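Local coordinates for protein xylulose kinase (Escherichia coli, PDB 2ITM) that phosphorylates D-xylulose to D-xylulose 5-phosphate with ATP, and less efficiently 1-deoxy-D-xylulose, as a homodimeric sugar kinase of the FGGY family, at residues A[5-10]-A[154-159]; A[46-51]-A[93-98]; A[126-131]-A[149-154]. One frame throughout, in Å; residues are numbered along the deposited sequence.

Interaction 1 of 3, residues A[5-10]-A[154-159]; sequences IDLGTS and DYLRLR
Leu-156 meets strand residues Ile-5 and Leu-7 through one methyl, CD2. That methyl lies 3.8 Å from Leu-7 CG and 3.9 Å from Leu-7 CD1, so it rests on the branch point of a leucine that slants across it; Ile-5 CG2 touches it more loosely, 4.4 Å from Leu-156 CD2. Both leucines have a first torsion displaced from the staggered positions (chi1 -144° in Leu-7, -147° in Leu-156), and CD2 of Leu-156 is the branch that faces the strand. All three residues are buried and the contact is purely apolar. Strand 2-7 runs between strands 11-17 and 70-75 in the mixed sheet of the N-terminal actin-like ATPase domain, and helix 152-161 packs on the face to which Ile-5 and Leu-7 point. Between them Asp-6, inferred to be important for activity, points away from the helix, its side chain against Pro-424 and Ala-425 of helix 424-436. On the helix itself Arg-157 NH2 forms a salt bridge with Asp-154 OD1 at 2.9 Å, meeting the anti side of the carboxylate from outside its plane. The guanidinium also bonds the backbone oxygens of Ala-165, Val-228 and Ala-229, which fix its rotation and tie the helix to strand 226-232. A weak bond of 3.3 Å runs from Arg-159 NE to Tyr-155 OH.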
loop_
_atom_site.group_PDB
_atom_site.type_symbol
_atom_site.label_atom_id
_atom_site.label_comp_id
_atom_site.label_asym_id
_atom_site.label_seq_id
_atom_site.Cartn_x
_atom_site.Cartn_y
_atom_site.Cartn_z
ATOM N N ILE A 5 35.226 -5.033 -24.829
ATOM C CA ILE A 5 35.077 -4.104 -23.719
ATOM C C ILE A 5 33.653 -3.569 -23.631
ATOM O O ILE A 5 33.082 -3.142 -24.624
ATOM C CB ILE A 5 36.028 -2.932 -23.872
ATOM C CG1 ILE A 5 37.460 -3.406 -24.075
ATOM C CG2 ILE A 5 35.939 -2.024 -22.679
ATOM C CD1 ILE A 5 38.363 -2.347 -24.606
ATOM N N ASP A 6 33.100 -3.572 -22.427
ATOM C CA ASP A 6 31.820 -2.930 -22.157
ATOM C C ASP A 6 31.944 -1.846 -21.104
ATOM O O ASP A 6 32.146 -2.119 -19.930
ATOM C CB ASP A 6 30.766 -3.952 -21.759
ATOM C CG ASP A 6 29.444 -3.320 -21.391
ATOM O OD1 ASP A 6 28.851 -3.763 -20.406
ATOM O OD2 ASP A 6 28.917 -2.394 -22.026
ATOM N N LEU A 7 31.840 -0.608 -21.555
ATOM C CA LEU A 7 31.772 0.546 -20.690
ATOM C C LEU A 7 30.355 0.728 -20.194
ATOM O O LEU A 7 29.528 1.339 -20.855
ATOM C CB LEU A 7 32.233 1.790 -21.452
ATOM C CG LEU A 7 33.022 2.856 -20.736
ATOM C CD1 LEU A 7 32.924 4.164 -21.448
ATOM C CD2 LEU A 7 32.582 3.002 -19.319
ATOM N N GLY A 8 30.086 0.187 -19.020
ATOM C CA GLY A 8 28.809 0.367 -18.380
ATOM C C GLY A 8 28.728 1.640 -17.593
ATOM O O GLY A 8 29.600 2.491 -17.672
ATOM N N THR A 9 27.658 1.777 -16.828
ATOM C CA THR A 9 27.517 2.905 -15.935
ATOM C C THR A 9 28.200 2.639 -14.594
ATOM O O THR A 9 28.825 3.511 -14.039
ATOM C CB THR A 9 26.046 3.257 -15.733
ATOM O OG1 THR A 9 25.358 3.196 -16.981
ATOM C CG2 THR A 9 25.909 4.697 -15.364
ATOM N N SER A 10 28.078 1.422 -14.101
ATOM C CA SER A 10 28.514 1.116 -12.752
ATOM C C SER A 10 29.818 0.356 -12.742
ATOM O O SER A 10 30.339 0.059 -11.685
ATOM C CB SER A 10 27.456 0.310 -12.024
ATOM O OG SER A 10 27.292 -0.936 -12.619
ATOM N N ASP A 154 32.931 5.863 -27.348
ATOM C CA ASP A 154 33.659 6.509 -28.410
ATOM C C ASP A 154 34.770 7.413 -27.885
ATOM O O ASP A 154 35.791 7.567 -28.528
ATOM C CB ASP A 154 32.712 7.255 -29.340
ATOM C CG ASP A 154 31.689 6.342 -29.982
ATOM O OD1 ASP A 154 32.000 5.170 -30.214
ATOM O OD2 ASP A 154 30.555 6.710 -30.272
ATOM N N TYR A 155 34.582 7.982 -26.704
ATOM C CA TYR A 155 35.676 8.682 -26.055
ATOM C C TYR A 155 36.779 7.693 -25.731
ATOM O O TYR A 155 37.941 7.960 -25.947
ATOM C CB TYR A 155 35.241 9.402 -24.782
ATOM C CG TYR A 155 36.412 9.908 -23.973
ATOM C CD1 TYR A 155 37.057 11.072 -24.315
ATOM C CD2 TYR A 155 36.884 9.201 -22.888
ATOM C CE1 TYR A 155 38.124 11.528 -23.582
ATOM C CE2 TYR A 155 37.945 9.642 -22.155
ATOM C CZ TYR A 155 38.571 10.803 -22.505
ATOM O OH TYR A 155 39.641 11.239 -21.779
ATOM N N LEU A 156 36.366 6.537 -25.241
ATOM C CA LEU A 156 37.241 5.403 -25.052
ATOM C C LEU A 156 38.039 5.025 -26.294
ATOM O O LEU A 156 39.241 4.849 -26.223
ATOM C CB LEU A 156 36.449 4.215 -24.529
ATOM C CG LEU A 156 37.165 3.271 -23.598
ATOM C CD1 LEU A 156 38.019 4.014 -22.602
ATOM C CD2 LEU A 156 36.156 2.409 -22.887
ATOM N N ARG A 157 37.358 4.906 -27.428
ATOM C CA ARG A 157 38.025 4.665 -28.688
ATOM C C ARG A 157 39.127 5.674 -28.985
ATOM O O ARG A 157 40.232 5.299 -29.301
ATOM C CB ARG A 157 37.018 4.594 -29.835
ATOM C CG ARG A 157 37.638 4.394 -31.195
ATOM C CD ARG A 157 36.778 4.837 -32.359
ATOM N NE ARG A 157 35.374 4.595 -32.092
ATOM C CZ ARG A 157 34.830 3.399 -32.044
ATOM N NH1 ARG A 157 35.563 2.327 -32.275
ATOM N NH2 ARG A 157 33.551 3.275 -31.774
ATOM N N LEU A 158 38.807 6.956 -28.883
ATOM C CA LEU A 158 39.769 8.027 -29.110
ATOM C C LEU A 158 41.009 7.897 -28.230
ATOM O O LEU A 158 42.122 8.000 -28.700
ATOM C CB LEU A 158 39.111 9.385 -28.918
ATOM C CG LEU A 158 40.034 10.596 -28.917
ATOM C CD1 LEU A 158 40.420 10.950 -30.312
ATOM C CD2 LEU A 158 39.403 11.772 -28.211
ATOM N N ARG A 159 40.804 7.618 -26.953
ATOM C CA ARG A 159 41.901 7.324 -26.044
ATOM C C ARG A 159 42.727 6.089 -26.424
ATOM O O ARG A 159 43.921 6.048 -26.183
ATOM C CB ARG A 159 41.403 7.231 -24.609
ATOM C CG ARG A 159 41.178 8.575 -23.940
ATOM C CD ARG A 159 42.437 9.391 -23.731
ATOM N NE ARG A 159 42.580 9.867 -22.353
ATOM C CZ ARG A 159 43.264 9.246 -21.421
ATOM N NH1 ARG A 159 43.879 8.116 -21.695
ATOM N NH2 ARG A 159 43.324 9.740 -20.206
#

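Interaction 2 of 3, residues A[46-51]-A[93-98]; sequences EQWWQA and AILWND. With XUL (D-xylulose), chain C.
Trp-48 presents the outer end of its six-membered ring to Ala-93, whose CB approaches obliquely, 3.4 Å from Trp-48 CH2 and 3.7 Å from Trp-48 CZ2. Leu-95 comes in differently: its CD2 stands at the edge of the indole, near the ring plane, 4.2 Å from Trp-48 CZ2. With CG of Trp-48 placed opposite the carbonyl carbon (chi1 -62°), the indole reaches out from the helix to these two residues. No hydrogen bond joins the segments, and the three side chains that touch are buried. Beyond Leu-95 the chain folds into a type I turn, closed by a 3.1 Å bond from Asp-98 N to Leu-95 O, and the turn carries Trp-96 into the xylulose pocket. Here CG is wedged between backbone N and carbonyl carbon (chi1 64°). One face of the Trp-96 indole receives O4 of the sugar, 3.1 Å from Trp-96 CE3 and toward the rim; the opposite face is backed by CB of Asn-97. The indole NE1 is hydrogen-bonded to Thr-9 OG1, which would fix the ring's rotation, while the sugar is gripped by Met-77 N, His-78 NE2 and Asp-233 OD2. Leu-95, which touches Trp-48, directly precedes Trp-96 of this pocket. Strand 93-94 pairs antiparallel with strand 42-43, just ahead of helix 45-62, and Trp-48 also touches Pro-152 and Tyr-155 of helix 152-161, lying between that helix and the two-stranded antiparallel pair.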
loop_
_atom_site.group_PDB
_atom_site.type_symbol
_atom_site.label_atom_id
_atom_site.label_comp_id
_atom_site.label_asym_id
_atom_site.label_seq_id
_atom_site.Cartn_x
_atom_site.Cartn_y
_atom_site.Cartn_z
ATOM N N GLU A 46 37.807 10.614 -17.647
ATOM C CA GLU A 46 39.071 10.061 -17.218
ATOM C C GLU A 46 38.926 8.800 -16.367
ATOM O O GLU A 46 39.724 7.890 -16.474
ATOM C CB GLU A 46 39.928 11.109 -16.517
ATOM C CG GLU A 46 41.310 10.630 -16.131
ATOM C CD GLU A 46 42.203 10.365 -17.321
ATOM O OE1 GLU A 46 42.096 11.086 -18.322
ATOM O OE2 GLU A 46 43.014 9.437 -17.246
ATOM N N GLN A 47 37.899 8.752 -15.537
ATOM C CA GLN A 47 37.592 7.554 -14.788
ATOM C C GLN A 47 37.237 6.361 -15.671
ATOM O O GLN A 47 37.511 5.233 -15.303
ATOM C CB GLN A 47 36.498 7.807 -13.753
ATOM C CG GLN A 47 36.341 6.676 -12.724
ATOM C CD GLN A 47 34.980 6.676 -11.982
ATOM O OE1 GLN A 47 34.056 7.384 -12.380
ATOM N NE2 GLN A 47 34.877 5.884 -10.919
ATOM N N TRP A 48 36.631 6.612 -16.829
ATOM C CA TRP A 48 36.394 5.556 -17.809
ATOM C C TRP A 48 37.709 4.942 -18.253
ATOM O O TRP A 48 37.843 3.738 -18.352
ATOM C CB TRP A 48 35.642 6.076 -19.029
ATOM C CG TRP A 48 34.287 6.619 -18.754
ATOM C CD1 TRP A 48 33.482 6.323 -17.709
ATOM C CD2 TRP A 48 33.567 7.563 -19.568
ATOM N NE1 TRP A 48 32.288 7.014 -17.796
ATOM C CE2 TRP A 48 32.326 7.788 -18.948
ATOM C CE3 TRP A 48 33.846 8.236 -20.757
ATOM C CZ2 TRP A 48 31.378 8.662 -19.452
ATOM C CZ3 TRP A 48 32.921 9.097 -21.262
ATOM C CH2 TRP A 48 31.706 9.309 -20.621
ATOM N N TRP A 49 38.686 5.791 -18.521
ATOM C CA TRP A 49 39.928 5.299 -19.054
ATOM C C TRP A 49 40.687 4.533 -17.994
ATOM O O TRP A 49 41.107 3.415 -18.227
ATOM C CB TRP A 49 40.790 6.414 -19.614
ATOM C CG TRP A 49 42.178 5.955 -19.869
ATOM C CD1 TRP A 49 43.271 6.210 -19.114
ATOM C CD2 TRP A 49 42.621 5.125 -20.937
ATOM N NE1 TRP A 49 44.373 5.608 -19.653
ATOM C CE2 TRP A 49 43.997 4.930 -20.776
ATOM C CE3 TRP A 49 41.991 4.520 -22.020
ATOM C CZ2 TRP A 49 44.743 4.170 -21.647
ATOM C CZ3 TRP A 49 42.723 3.794 -22.871
ATOM C CH2 TRP A 49 44.086 3.626 -22.691
ATOM N N GLN A 50 40.862 5.145 -16.833
ATOM C CA GLN A 50 41.600 4.504 -15.765
ATOM C C GLN A 50 40.995 3.153 -15.418
ATOM O O GLN A 50 41.708 2.196 -15.175
ATOM C CB GLN A 50 41.696 5.402 -14.528
ATOM C CG GLN A 50 42.430 6.723 -14.758
ATOM C CD GLN A 50 43.843 6.542 -15.265
ATOM O OE1 GLN A 50 44.378 7.410 -15.941
ATOM N NE2 GLN A 50 44.446 5.418 -14.943
ATOM N N ALA A 51 39.676 3.079 -15.410
ATOM C CA ALA A 51 39.007 1.823 -15.161
ATOM C C ALA A 51 39.290 0.794 -16.230
ATOM O O ALA A 51 39.530 -0.361 -15.924
ATOM C CB ALA A 51 37.532 2.016 -14.994
ATOM N N ALA A 93 30.913 14.218 -18.161
ATOM C CA ALA A 93 29.940 13.591 -19.031
ATOM C C ALA A 93 28.545 13.583 -18.424
ATOM O O ALA A 93 28.354 13.186 -17.297
ATOM C CB ALA A 93 30.376 12.198 -19.417
ATOM N N ILE A 94 27.576 14.044 -19.198
ATOM C CA ILE A 94 26.185 14.011 -18.806
ATOM C C ILE A 94 25.506 12.735 -19.285
ATOM O O ILE A 94 25.287 12.567 -20.471
ATOM C CB ILE A 94 25.458 15.222 -19.387
ATOM C CG1 ILE A 94 26.131 16.516 -18.961
ATOM C CG2 ILE A 94 23.996 15.202 -19.023
ATOM C CD1 ILE A 94 25.601 17.677 -19.655
ATOM N N LEU A 95 25.168 11.853 -18.354
ATOM C CA LEU A 95 24.804 10.489 -18.690
ATOM C C LEU A 95 23.362 10.271 -19.161
ATOM O O LEU A 95 22.536 11.166 -19.113
ATOM C CB LEU A 95 25.127 9.543 -17.546
ATOM C CG LEU A 95 26.485 9.673 -16.881
ATOM C CD1 LEU A 95 26.638 8.567 -15.876
ATOM C CD2 LEU A 95 27.572 9.648 -17.926
ATOM N N TRP A 96 23.082 9.054 -19.601
ATOM C CA TRP A 96 21.768 8.661 -20.075
ATOM C C TRP A 96 20.700 8.831 -19.010
ATOM O O TRP A 96 19.571 9.148 -19.322
ATOM C CB TRP A 96 21.793 7.204 -20.545
ATOM C CG TRP A 96 22.094 6.275 -19.447
ATOM C CD1 TRP A 96 23.305 5.956 -18.982
ATOM C CD2 TRP A 96 21.155 5.583 -18.632
ATOM N NE1 TRP A 96 23.202 5.085 -17.930
ATOM C CE2 TRP A 96 21.881 4.845 -17.695
ATOM C CE3 TRP A 96 19.761 5.511 -18.600
ATOM C CZ2 TRP A 96 21.275 4.046 -16.746
ATOM C CZ3 TRP A 96 19.164 4.723 -17.666
ATOM C CH2 TRP A 96 19.916 3.993 -16.753
ATOM N N ASN A 97 21.063 8.614 -17.754
ATOM C CA ASN A 97 20.123 8.733 -16.651
ATOM C C ASN A 97 20.101 10.101 -15.967
ATOM O O ASN A 97 19.529 10.270 -14.900
ATOM C CB ASN A 97 20.336 7.616 -15.637
ATOM C CG ASN A 97 21.751 7.562 -15.101
ATOM O OD1 ASN A 97 22.030 6.853 -14.157
ATOM N ND2 ASN A 97 22.639 8.295 -15.713
ATOM N N ASP A 98 20.724 11.076 -16.614
ATOM C CA ASP A 98 20.582 12.478 -16.262
ATOM C C ASP A 98 19.241 13.021 -16.750
ATOM O O ASP A 98 18.834 12.775 -17.871
ATOM C CB ASP A 98 21.732 13.267 -16.884
ATOM C CG ASP A 98 21.922 14.639 -16.273
ATOM O OD1 ASP A 98 21.252 15.585 -16.706
ATOM O OD2 ASP A 98 22.750 14.867 -15.378
HETATM C C1 XUL C . 18.137 3.835 -23.591
HETATM C C2 XUL C . 18.625 2.567 -22.911
HETATM C C3 XUL C . 20.085 2.283 -22.906
HETATM C C4 XUL C . 20.509 2.386 -21.465
HETATM C C5 XUL C . 22.007 2.535 -21.298
HETATM O O1 XUL C . 17.972 3.636 -24.971
HETATM O O2 XUL C . 17.863 2.020 -21.858
HETATM O O3 XUL C . 20.688 3.341 -23.593
HETATM O O4 XUL C . 19.858 3.530 -20.986
HETATM O O5 XUL C . 22.598 2.590 -22.557
#

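Interaction 3 of 3, residues A[126-131]-A[149-154]; sequences GFTAPK and VLLPKD
Thr-128 touches Leu-151 in a buried contact; next to Thr-128 in sequence, the Phe-127 ring meets the ring of His-78 with planes at about 35° and packs edge-to-face with His-275. A second flat group, the Asp-154 carboxylate, lies farther along the other segment, on helix 152-161. Lys-153 NZ reaches OD1 of that carboxylate from the syn side, 27° out of its plane, at 2.8 Å from Asp-154 OD1. The same ammonium forms salt bridges with Asp-167 and Asp-170, a cluster of acids that would favour its charged form. At the contact proper, Thr-128 divides its two branches. OG1 sits beside its own backbone N and lies 3.8 Å from Leu-151 CD2, the leucine slanting past; the hydroxyl's polar partner is the backbone oxygen of His-78. CG2, on the other branch, faces the strand, 4.3 Å from Val-149 CG1. One turn on, Lys-131 stretches almost fully extended, and its NZ bonds Gly-126 O at 2.8 Å from above the carbonyl plane. NZ also binds the backbone oxygens of His-78 and Ile-94, with a weaker bond to Leu-95 O, so a buried charge is satisfied by carbonyls. His-78 binds substrate, and its backbone oxygen is held by both Thr-128 and Lys-131, consistent with a second-shell role in placing His-78. Helix 128-138 packs against the junction where strand 148-150, paired antiparallel with strand 81-83, passes through Leu-151 at the N-cap into helix 152-161; helix 168-172 adds Asp-170 beside Leu-151.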
loop_
_atom_site.group_PDB
_atom_site.type_symbol
_atom_site.label_atom_id
_atom_site.label_comp_id
_atom_site.label_asym_id
_atom_site.label_seq_id
_atom_site.Cartn_x
_atom_site.Cartn_y
_atom_site.Cartn_z
ATOM N N GLY A 126 17.428 12.015 -21.490
ATOM C CA GLY A 126 18.563 11.120 -21.497
ATOM C C GLY A 126 19.328 11.124 -22.803
ATOM O O GLY A 126 20.481 10.727 -22.841
ATOM N N PHE A 127 18.684 11.575 -23.867
ATOM C CA PHE A 127 19.298 11.628 -25.177
ATOM C C PHE A 127 20.259 12.793 -25.318
ATOM O O PHE A 127 20.172 13.768 -24.600
ATOM C CB PHE A 127 18.242 11.681 -26.269
ATOM C CG PHE A 127 17.342 10.482 -26.313
ATOM C CD1 PHE A 127 16.198 10.490 -27.082
ATOM C CD2 PHE A 127 17.637 9.348 -25.594
ATOM C CE1 PHE A 127 15.373 9.406 -27.125
ATOM C CE2 PHE A 127 16.821 8.269 -25.631
ATOM C CZ PHE A 127 15.685 8.292 -26.393
ATOM N N THR A 128 21.190 12.674 -26.243
ATOM C CA THR A 128 22.360 13.531 -26.285
ATOM C C THR A 128 22.006 14.972 -26.683
ATOM O O THR A 128 22.462 15.923 -26.076
ATOM C CB THR A 128 23.406 12.941 -27.238
ATOM O OG1 THR A 128 23.467 11.527 -27.067
ATOM C CG2 THR A 128 24.784 13.400 -26.853
ATOM N N ALA A 129 21.173 15.106 -27.708
ATOM C CA ALA A 129 20.886 16.391 -28.314
ATOM C C ALA A 129 20.378 17.478 -27.362
ATOM O O ALA A 129 20.918 18.543 -27.331
ATOM C CB ALA A 129 19.974 16.225 -29.477
ATOM N N PRO A 130 19.341 17.192 -26.586
ATOM C CA PRO A 130 18.851 18.154 -25.624
ATOM C C PRO A 130 19.882 18.533 -24.569
ATOM O O PRO A 130 19.856 19.647 -24.074
ATOM C CB PRO A 130 17.658 17.469 -24.976
ATOM C CG PRO A 130 17.844 16.066 -25.238
ATOM C CD PRO A 130 18.586 15.934 -26.502
ATOM N N LYS A 131 20.764 17.625 -24.227
ATOM C CA LYS A 131 21.841 17.876 -23.297
ATOM C C LYS A 131 22.688 19.039 -23.770
ATOM O O LYS A 131 23.119 19.866 -22.989
ATOM C CB LYS A 131 22.715 16.661 -23.100
ATOM C CG LYS A 131 22.113 15.597 -22.213
ATOM C CD LYS A 131 22.961 14.345 -22.185
ATOM C CE LYS A 131 22.152 13.155 -21.749
ATOM N NZ LYS A 131 22.894 11.888 -21.897
ATOM N N VAL A 149 31.739 16.265 -29.834
ATOM C CA VAL A 149 30.855 15.564 -28.925
ATOM C C VAL A 149 30.948 14.048 -29.145
ATOM O O VAL A 149 30.653 13.550 -30.213
ATOM C CB VAL A 149 29.401 16.032 -29.105
ATOM C CG1 VAL A 149 28.457 15.225 -28.264
ATOM C CG2 VAL A 149 29.276 17.496 -28.790
ATOM N N LEU A 150 31.380 13.339 -28.114
ATOM C CA LEU A 150 31.541 11.900 -28.207
ATOM C C LEU A 150 30.657 11.172 -27.214
ATOM O O LEU A 150 30.540 11.566 -26.060
ATOM C CB LEU A 150 32.993 11.494 -28.010
ATOM C CG LEU A 150 34.043 12.002 -28.985
ATOM C CD1 LEU A 150 35.384 11.470 -28.587
ATOM C CD2 LEU A 150 33.705 11.605 -30.392
ATOM N N LEU A 151 30.045 10.100 -27.674
ATOM C CA LEU A 151 29.461 9.144 -26.774
ATOM C C LEU A 151 30.545 8.468 -25.935
ATOM O O LEU A 151 31.710 8.550 -26.240
ATOM C CB LEU A 151 28.625 8.133 -27.552
ATOM C CG LEU A 151 27.410 8.697 -28.283
ATOM C CD1 LEU A 151 26.959 7.788 -29.390
ATOM C CD2 LEU A 151 26.282 8.927 -27.303
ATOM N N PRO A 152 30.148 7.817 -24.863
ATOM C CA PRO A 152 31.111 7.404 -23.845
ATOM C C PRO A 152 32.109 6.361 -24.355
ATOM O O PRO A 152 33.298 6.514 -24.148
ATOM C CB PRO A 152 30.204 6.856 -22.735
ATOM C CG PRO A 152 28.955 7.634 -22.884
ATOM C CD PRO A 152 28.756 7.802 -24.337
ATOM N N LYS A 153 31.627 5.329 -25.031
ATOM C CA LYS A 153 32.508 4.301 -25.557
ATOM C C LYS A 153 33.424 4.852 -26.651
ATOM O O LYS A 153 34.526 4.374 -26.847
ATOM C CB LYS A 153 31.707 3.121 -26.071
ATOM C CG LYS A 153 31.388 3.205 -27.539
ATOM C CD LYS A 153 30.600 2.033 -28.006
ATOM C CE LYS A 153 30.494 2.018 -29.512
ATOM N NZ LYS A 153 29.916 3.239 -30.087
ATOM N N ASP A 154 32.931 5.863 -27.348
ATOM C CA ASP A 154 33.659 6.509 -28.410
ATOM C C ASP A 154 34.770 7.413 -27.885
ATOM O O ASP A 154 35.791 7.567 -28.528
ATOM C CB ASP A 154 32.712 7.255 -29.340
ATOM C CG ASP A 154 31.689 6.342 -29.982
ATOM O OD1 ASP A 154 32.000 5.170 -30.214
ATOM O OD2 ASP A 154 30.555 6.710 -30.272
#

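How the interactions relate
From the N terminus, strand 2-7 waits almost 150 residues for its partner in interaction 1, helix 152-161, and the other two contacts fall within that long loop. Interaction 2 closes first, bringing strand 93-94 and the start of the turn after it back to helix 45-62; interaction 3 then opens and closes a short loop from helix 128-138 to strand 148-150, so these two lie in series without crossing. Interactions 1 and 3 share Asp-154 near the start of helix 152-161, and Leu-7 packs on Pro-152. Interaction 2 is joined to interaction 1 where Arg-159 pairs with Glu-46 and Trp-48 packs on Leu-7. Together they tie the central sheet, its covering helices and the xylulose-binding turn within the N-terminal domain.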